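Local atomic coordinates of PTS system, cellobiose-specific IIA component (Bacillus anthracis, PDB entry 3K1S), a protein that probably relays a phosphoryl group from the phosphocarrier HPr to the IIB component of a cellobiose-specific phosphotransferase uptake system. Residues Q14-S19 / E54-Q59; A22-M27 / N87-K92; A29-K34 / F98-Y102. All coordinates share one frame; numbering follows the deposited sequence. Where two conformers were deposited one is given.

Contact 1 (Q14-S19 / E54-Q59); sequences QLILNS and EAHHFQ
Gln14 O is gripped twice within its own helix, by the backbone N of Asn18 and by the side-chain Asn18 ND2 at 2.7 Å, and this second bond sets the amide that meets Glu54 and Phe58 on the facing helix. The two donors come from opposite faces of the carbonyl plane, and Gln14 O lies close to the plane of the Asn18 amide, so the bond resists rotation of that amide. Held this way, the amide turns Asn18 OD1 onto Glu54 CB, 3.4 Å away, while Asn18 ND2 approaches Phe58 CE2 obliquely. Ser19 repeats the device one residue on: Ser19 OG donates to Leu15 O at 2.7 Å, satisfying a buried hydroxyl that then rests against Ala55 CB. Phe58 supplies the broad surface of the contact. Gln14 CB sits over one face of the Phe58 ring, 3.7 Å from the ring centroid and 18° off the normal, a CH-pi contact. The Gln14 chain bends at chi2 (-81°), and its CG and amide stay close to the CZ and CE1 rim of the ring. Leucine suits position 15 because its branched end reaches farther than its CB bond alone suggests: Leu15 CD2 packs 3.7 Å from Phe58 CB and also touches Ala55 O. Ala55 is small enough for the backbones to approach, with Leu15 CA and Ala55 CA 5.3 Å apart. The two segments run antiparallel, 156° apart, on helices 10-34 and 38-67; helix 76-108 packs against both, Leu85 touching Ser19, Ala55 and Gln59, and Gln82 hydrogen-bonding to Gln59 OE1.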
# COMPACT_ATOMS: atom_id res chain seq x y z
N GLN A 14 6.78 0.86 -18.06
CA GLN A 14 6.75 2.32 -17.91
C GLN A 14 6.15 2.72 -16.57
O GLN A 14 6.63 3.64 -15.92
CB GLN A 14 5.95 2.97 -19.05
CG GLN A 14 6.52 2.76 -20.46
CD GLN A 14 7.66 3.72 -20.80
OE1 GLN A 14 8.59 3.91 -20.01
NE2 GLN A 14 7.58 4.32 -21.98
N LEU A 15 5.08 2.02 -16.18
CA LEU A 15 4.44 2.27 -14.89
C LEU A 15 5.39 1.96 -13.73
O LEU A 15 5.41 2.68 -12.74
CB LEU A 15 3.16 1.45 -14.74
CG LEU A 15 1.91 1.90 -15.48
CD1 LEU A 15 0.82 0.85 -15.35
CD2 LEU A 15 1.40 3.25 -14.98
N ILE A 16 6.15 0.89 -13.87
CA ILE A 16 7.08 0.44 -12.82
C ILE A 16 8.25 1.42 -12.72
O ILE A 16 8.65 1.81 -11.61
CB ILE A 16 7.53 -1.03 -13.05
CG1 ILE A 16 6.32 -1.98 -12.91
CG2 ILE A 16 8.64 -1.45 -12.07
CD1 ILE A 16 6.55 -3.43 -13.36
N LEU A 17 8.77 1.85 -13.86
CA LEU A 17 9.86 2.83 -13.89
C LEU A 17 9.48 4.11 -13.13
O LEU A 17 10.18 4.50 -12.19
CB LEU A 17 10.26 3.16 -15.33
CG LEU A 17 11.39 4.16 -15.57
CD1 LEU A 17 12.71 3.65 -15.00
CD2 LEU A 17 11.53 4.46 -17.05
N ASN A 18 8.39 4.74 -13.55
CA ASN A 18 7.94 6.03 -13.01
C ASN A 18 7.44 5.93 -11.57
O ASN A 18 7.85 6.73 -10.72
CB ASN A 18 6.87 6.65 -13.93
CG ASN A 18 7.44 7.06 -15.28
OD1 ASN A 18 8.03 8.14 -15.42
ND2 ASN A 18 7.26 6.20 -16.28
N SER A 19 6.57 4.96 -11.30
CA SER A 19 6.11 4.67 -9.94
C SER A 19 7.26 4.35 -9.00
O SER A 19 7.28 4.80 -7.85
CB SER A 19 5.12 3.50 -9.94
OG SER A 19 3.97 3.80 -10.71
N GLU A 54 3.69 11.42 -14.19
CA GLU A 54 4.15 10.70 -15.38
C GLU A 54 3.57 9.29 -15.44
O GLU A 54 3.17 8.81 -16.52
CB GLU A 54 5.67 10.65 -15.42
CG GLU A 54 6.34 12.00 -15.56
CD GLU A 54 6.23 12.55 -16.97
OE1 GLU A 54 6.28 11.76 -17.94
OE2 GLU A 54 6.11 13.79 -17.10
N ALA A 55 3.53 8.61 -14.30
CA ALA A 55 2.93 7.29 -14.22
C ALA A 55 1.42 7.38 -14.50
O ALA A 55 0.85 6.52 -15.17
CB ALA A 55 3.17 6.67 -12.86
N HIS A 56 0.80 8.45 -14.00
CA HIS A 56 -0.63 8.64 -14.14
C HIS A 56 -1.04 8.74 -15.61
O HIS A 56 -2.08 8.21 -16.00
CB HIS A 56 -1.09 9.87 -13.34
CG HIS A 56 -2.58 10.02 -13.24
ND1 HIS A 56 -3.25 11.11 -13.74
CD2 HIS A 56 -3.52 9.21 -12.71
CE1 HIS A 56 -4.55 10.97 -13.51
NE2 HIS A 56 -4.73 9.82 -12.89
N HIS A 57 -0.20 9.39 -16.42
CA HIS A 57 -0.46 9.48 -17.85
C HIS A 57 -0.75 8.12 -18.50
O HIS A 57 -1.66 8.02 -19.32
CB HIS A 57 0.68 10.19 -18.58
CG HIS A 57 0.82 11.64 -18.21
ND1 HIS A 57 -0.24 12.52 -18.23
CD2 HIS A 57 1.90 12.35 -17.83
CE1 HIS A 57 0.19 13.72 -17.87
NE2 HIS A 57 1.48 13.64 -17.62
N PHE A 58 0.02 7.09 -18.13
CA PHE A 58 -0.19 5.73 -18.65
C PHE A 58 -1.47 5.11 -18.09
O PHE A 58 -2.17 4.38 -18.79
CB PHE A 58 1.00 4.81 -18.32
CG PHE A 58 2.31 5.28 -18.88
CD1 PHE A 58 2.64 5.02 -20.21
CD2 PHE A 58 3.21 5.98 -18.09
CE1 PHE A 58 3.86 5.46 -20.74
CE2 PHE A 58 4.42 6.43 -18.61
CZ PHE A 58 4.74 6.17 -19.95
N GLN A 59 -1.75 5.40 -16.82
CA GLN A 59 -2.96 4.92 -16.16
C GLN A 59 -4.23 5.33 -16.92
O GLN A 59 -5.08 4.48 -17.24
CB GLN A 59 -3.02 5.44 -14.72
CG GLN A 59 -4.05 4.73 -13.84
CD GLN A 59 -3.83 3.23 -13.80
OE1 GLN A 59 -2.82 2.73 -14.30
NE2 GLN A 59 -4.77 2.51 -13.19

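Contact 2 (A22-M27 / N87-K92); sequences ARSFAM and NAITVK
Apolar contacts between Ala22, Ala26 and Met27 on one helix and Ala88 and Val91 on the other form the apolar part of this buried interface. Ala22 CB meets Ala88 CB at 3.9 Å, methyl against methyl, and Ala26 CB rests 3.8 Å from Lys92 CA; such short side chains let the segment axes come within 8.6 Å. Val91 is the wedge. Its CG1, anti to the backbone N (chi1 176°), reaches the selenium of Met27 (a selenomethionine) at 3.7 Å and also touches Ala26 CB and Arg23 CG. The segments run nearly parallel, 14° apart, on helices 10-34 and 76-108, first and third of an up-down-up three-helix bundle; Ala22 and Lys92 also touch Ile52 of the middle helix, 38-67. Polar contact is indirect. Arg23 has two deposited conformers; in the one given, a water in the guanidinium plane accepts from Arg23 NE at 2.6 Å and, weakly, from Asn87 ND2 at 3.3 Å. The guanidinium plane of Arg23 and the amide plane of Asn87 are 11° apart. In this conformer the extended Arg23 chain passes Val91 to the subunit boundary, where NH2 forms a salt bridge with Glu93 of the third subunit, while Asn87 OD1 hydrogen-bonds to Thr90 OG1 of that subunit.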
# COMPACT_ATOMS: atom_id res chain seq x y z
N ALA A 22 8.97 7.45 -8.23
CA ALA A 22 8.11 8.18 -7.29
C ALA A 22 8.34 7.68 -5.87
O ALA A 22 8.60 8.48 -4.97
CB ALA A 22 6.65 8.05 -7.68
N ARG A 23 8.30 6.36 -5.66
CA ARG A 23 8.51 5.80 -4.37
C ARG A 23 9.91 6.14 -3.85
O ARG A 23 10.07 6.53 -2.73
CB ARG A 23 8.32 4.29 -4.42
CG ARG A 23 8.39 3.62 -3.10
CD ARG A 23 8.73 2.15 -3.20
NE ARG A 23 9.34 1.72 -1.96
CZ ARG A 23 10.65 1.67 -1.74
NH1 ARG A 23 11.50 1.97 -2.71
NH2 ARG A 23 11.12 1.29 -0.57
N SER A 24 10.90 6.03 -4.71
CA SER A 24 12.28 6.39 -4.37
C SER A 24 12.42 7.85 -3.92
O SER A 24 13.12 8.14 -2.94
CB SER A 24 13.22 6.09 -5.53
OG SER A 24 13.29 4.70 -5.77
N PHE A 25 11.75 8.77 -4.62
CA PHE A 25 11.81 10.18 -4.24
C PHE A 25 11.18 10.39 -2.87
O PHE A 25 11.74 11.10 -2.02
CB PHE A 25 11.13 11.09 -5.28
CG PHE A 25 11.99 11.39 -6.49
CD1 PHE A 25 13.30 11.83 -6.35
CD2 PHE A 25 11.47 11.26 -7.78
CE1 PHE A 25 14.09 12.12 -7.46
CE2 PHE A 25 12.24 11.55 -8.90
CZ PHE A 25 13.56 11.99 -8.74
N ALA A 26 10.04 9.76 -2.64
CA ALA A 26 9.35 9.87 -1.36
C ALA A 26 10.20 9.35 -0.20
O ALA A 26 10.29 10.01 0.84
CB ALA A 26 8.00 9.15 -1.41
N MSE A 27 10.85 8.20 -0.37
CA MSE A 27 11.70 7.65 0.68
C MSE A 27 12.97 8.50 0.88
O MSE A 27 13.41 8.70 2.02
CB MSE A 27 12.06 6.18 0.41
CG MSE A 27 10.88 5.22 0.45
SE MSE A 27 9.77 5.27 2.08
CE MSE A 27 11.14 4.82 3.41
N ASN A 87 1.01 1.79 -4.83
CA ASN A 87 1.96 1.81 -3.72
C ASN A 87 2.74 3.12 -3.60
O ASN A 87 2.92 3.65 -2.50
CB ASN A 87 2.95 0.64 -3.80
CG ASN A 87 3.79 0.50 -2.55
OD1 ASN A 87 3.26 0.39 -1.45
ND2 ASN A 87 5.11 0.54 -2.70
N ALA A 88 3.22 3.63 -4.73
CA ALA A 88 3.93 4.91 -4.78
C ALA A 88 3.07 6.04 -4.24
O ALA A 88 3.54 6.89 -3.48
CB ALA A 88 4.38 5.20 -6.22
N ILE A 89 1.81 6.05 -4.64
CA ILE A 89 0.85 7.05 -4.16
C ILE A 89 0.70 6.95 -2.63
O ILE A 89 0.69 7.97 -1.94
CB ILE A 89 -0.52 6.89 -4.89
CG1 ILE A 89 -0.39 7.29 -6.37
CG2 ILE A 89 -1.61 7.70 -4.22
CD1 ILE A 89 -1.53 6.80 -7.28
N THR A 90 0.58 5.73 -2.12
CA THR A 90 0.44 5.52 -0.68
C THR A 90 1.70 5.95 0.08
O THR A 90 1.60 6.62 1.10
CB THR A 90 0.07 4.06 -0.35
OG1 THR A 90 -1.26 3.80 -0.82
CG2 THR A 90 0.11 3.80 1.16
N VAL A 91 2.86 5.56 -0.44
CA VAL A 91 4.14 5.90 0.20
C VAL A 91 4.38 7.41 0.22
O VAL A 91 4.80 7.96 1.23
CB VAL A 91 5.32 5.14 -0.46
CG1 VAL A 91 6.65 5.58 0.13
CG2 VAL A 91 5.15 3.63 -0.29
N LYS A 92 4.11 8.09 -0.90
CA LYS A 92 4.23 9.53 -0.95
C LYS A 92 3.32 10.20 0.08
O LYS A 92 3.75 11.08 0.83
CB LYS A 92 3.92 10.05 -2.36
CG LYS A 92 4.01 11.57 -2.50
CD LYS A 92 3.54 12.02 -3.87
CE LYS A 92 3.30 13.51 -3.91
NZ LYS A 92 2.10 13.91 -3.11
O HOH W 1 7.47 0.93 -0.41

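Contact 3 (A29-K34 / F98-Y102); sequences ALQFAK and FIDLY. With NA (sodium ion), chain J.
Tyr102 and Lys34 lie side by side across this contact, pointing the same way. Lys34 CA stands over the centre of the Tyr102 ring, 3.9 Å from its centroid and only 5° off the normal, a CH-pi contact, and Lys34 CG comes within 3.4 Å of Tyr102 OH. With CG anti to the backbone N (chi1 -162°), the aliphatic part of Lys34 follows the tyrosine toward its hydroxyl. Tyr102 OH binds a sodium ion at 2.2 Å, and the ion lies at the edge of the ring, in its plane; Glu97 O of the third subunit also binds the ion. Deeper in the bundle, Ala33 CB packs on Ile99 CG1 at 3.8 Å, and Ile99 extends its CD1 to Ala29 CB. Alanines suit these positions because the branched isoleucine occupies the space between the helices. Leu30 CD1 reaches Phe98 CD2 at 3.7 Å, approaching the ring obliquely. Farther out, Lys34 NZ is paired in salt bridges with Glu97 and Asp100 of the third subunit. Phe98 meets its counterparts in both other subunits. Two nearly parallel segments, on helices 10-34 and 76-108, thus present one flank to neighbouring chains, an arrangement consistent with the trimeric helical bundle of lactose/cellobiose-type IIA proteins.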
# COMPACT_ATOMS: atom_id res chain seq x y z
N ALA A 29 13.11 11.66 0.43
CA ALA A 29 12.57 12.81 1.18
C ALA A 29 12.37 12.48 2.66
O ALA A 29 12.70 13.29 3.53
CB ALA A 29 11.26 13.28 0.56
N LEU A 30 11.83 11.29 2.92
CA LEU A 30 11.64 10.83 4.29
C LEU A 30 12.99 10.82 5.00
O LEU A 30 13.14 11.40 6.08
CB LEU A 30 10.98 9.44 4.32
CG LEU A 30 10.41 8.92 5.64
CD1 LEU A 30 9.44 7.78 5.39
CD2 LEU A 30 11.51 8.48 6.60
N GLN A 31 13.99 10.20 4.36
CA GLN A 31 15.34 10.15 4.91
C GLN A 31 15.97 11.53 5.14
O GLN A 31 16.64 11.73 6.15
CB GLN A 31 16.25 9.28 4.03
CG GLN A 31 17.72 9.26 4.47
CD GLN A 31 17.96 8.44 5.74
OE1 GLN A 31 17.93 7.21 5.71
NE2 GLN A 31 18.20 9.13 6.85
N PHE A 32 15.78 12.46 4.20
CA PHE A 32 16.24 13.85 4.37
C PHE A 32 15.63 14.48 5.63
O PHE A 32 16.35 15.02 6.47
CB PHE A 32 15.89 14.72 3.15
CG PHE A 32 16.78 14.50 1.96
CD1 PHE A 32 18.17 14.43 2.10
CD2 PHE A 32 16.23 14.38 0.69
CE1 PHE A 32 18.99 14.24 0.99
CE2 PHE A 32 17.04 14.19 -0.43
CZ PHE A 32 18.42 14.12 -0.28
N ALA A 33 14.31 14.42 5.74
CA ALA A 33 13.59 15.00 6.87
C ALA A 33 14.10 14.44 8.20
O ALA A 33 14.25 15.17 9.18
CB ALA A 33 12.09 14.76 6.72
N LYS A 34 14.36 13.14 8.21
CA LYS A 34 14.89 12.44 9.38
C LYS A 34 16.23 13.03 9.83
O LYS A 34 16.57 12.97 11.01
CB LYS A 34 15.05 10.95 9.07
CG LYS A 34 15.17 10.08 10.31
CD LYS A 34 15.68 8.68 9.98
CE LYS A 34 14.58 7.78 9.45
NZ LYS A 34 14.97 6.35 9.54
N PHE A 98 5.23 11.54 7.71
CA PHE A 98 6.48 11.39 8.46
C PHE A 98 7.26 12.70 8.50
O PHE A 98 7.79 13.08 9.54
CB PHE A 98 7.35 10.28 7.87
CG PHE A 98 6.91 8.91 8.26
CD1 PHE A 98 7.15 8.43 9.55
CD2 PHE A 98 6.27 8.08 7.35
CE1 PHE A 98 6.74 7.16 9.92
CE2 PHE A 98 5.86 6.81 7.72
CZ PHE A 98 6.09 6.35 9.00
N ILE A 99 7.32 13.37 7.35
CA ILE A 99 8.05 14.62 7.22
C ILE A 99 7.48 15.70 8.15
O ILE A 99 8.23 16.40 8.84
CB ILE A 99 8.09 15.11 5.76
CG1 ILE A 99 8.80 14.06 4.88
CG2 ILE A 99 8.78 16.47 5.65
CD1 ILE A 99 8.51 14.17 3.41
N ASP A 100 6.15 15.80 8.19
CA ASP A 100 5.49 16.78 9.06
C ASP A 100 5.76 16.47 10.52
O ASP A 100 5.97 17.38 11.32
CB ASP A 100 3.98 16.85 8.79
CG ASP A 100 3.59 18.09 8.00
OD1 ASP A 100 4.48 18.80 7.49
OD2 ASP A 100 2.37 18.37 7.90
N LEU A 101 5.76 15.18 10.85
CA LEU A 101 6.04 14.73 12.20
C LEU A 101 7.48 15.06 12.61
O LEU A 101 7.73 15.43 13.76
CB LEU A 101 5.73 13.23 12.34
CG LEU A 101 5.92 12.55 13.70
CD1 LEU A 101 5.23 13.31 14.83
CD2 LEU A 101 5.41 11.12 13.63
N TYR A 102 8.42 14.92 11.68
CA TYR A 102 9.80 15.32 11.96
C TYR A 102 9.98 16.82 12.14
O TYR A 102 10.80 17.26 12.94
CB TYR A 102 10.78 14.77 10.91
CG TYR A 102 11.18 13.34 11.18
CD1 TYR A 102 12.02 13.02 12.24
CD2 TYR A 102 10.73 12.30 10.37
CE1 TYR A 102 12.39 11.71 12.50
CE2 TYR A 102 11.09 10.97 10.62
CZ TYR A 102 11.93 10.69 11.69
OH TYR A 102 12.31 9.40 11.96
NA NA J . 11.27 7.57 11.36

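Overall arrangement
Contacts 1 to 3 follow one another along helix 10-34 from its N-terminal to its C-terminal end. Contact 1 pairs it with the antiparallel helix 38-67, whereas contacts 2 and 3 pair it with the nearly parallel helix 76-108. Contact 1 is partly buried; Asn18 and Ser19 bond back to their own helix, and Gln59 to helix 76-108. Contacts 2 and 3 are buried, with alanine-rich interiors, and both reach the third subunit, contact 2 by an arginine salt bridge and an asparagine hydrogen bond, contact 3 by a lysine and a shared sodium ion. Contacts 1 and 2 touch where Ser19 O meets Ala88 CB at 3.4 Å; contact 3 lies farthest from the chain centre.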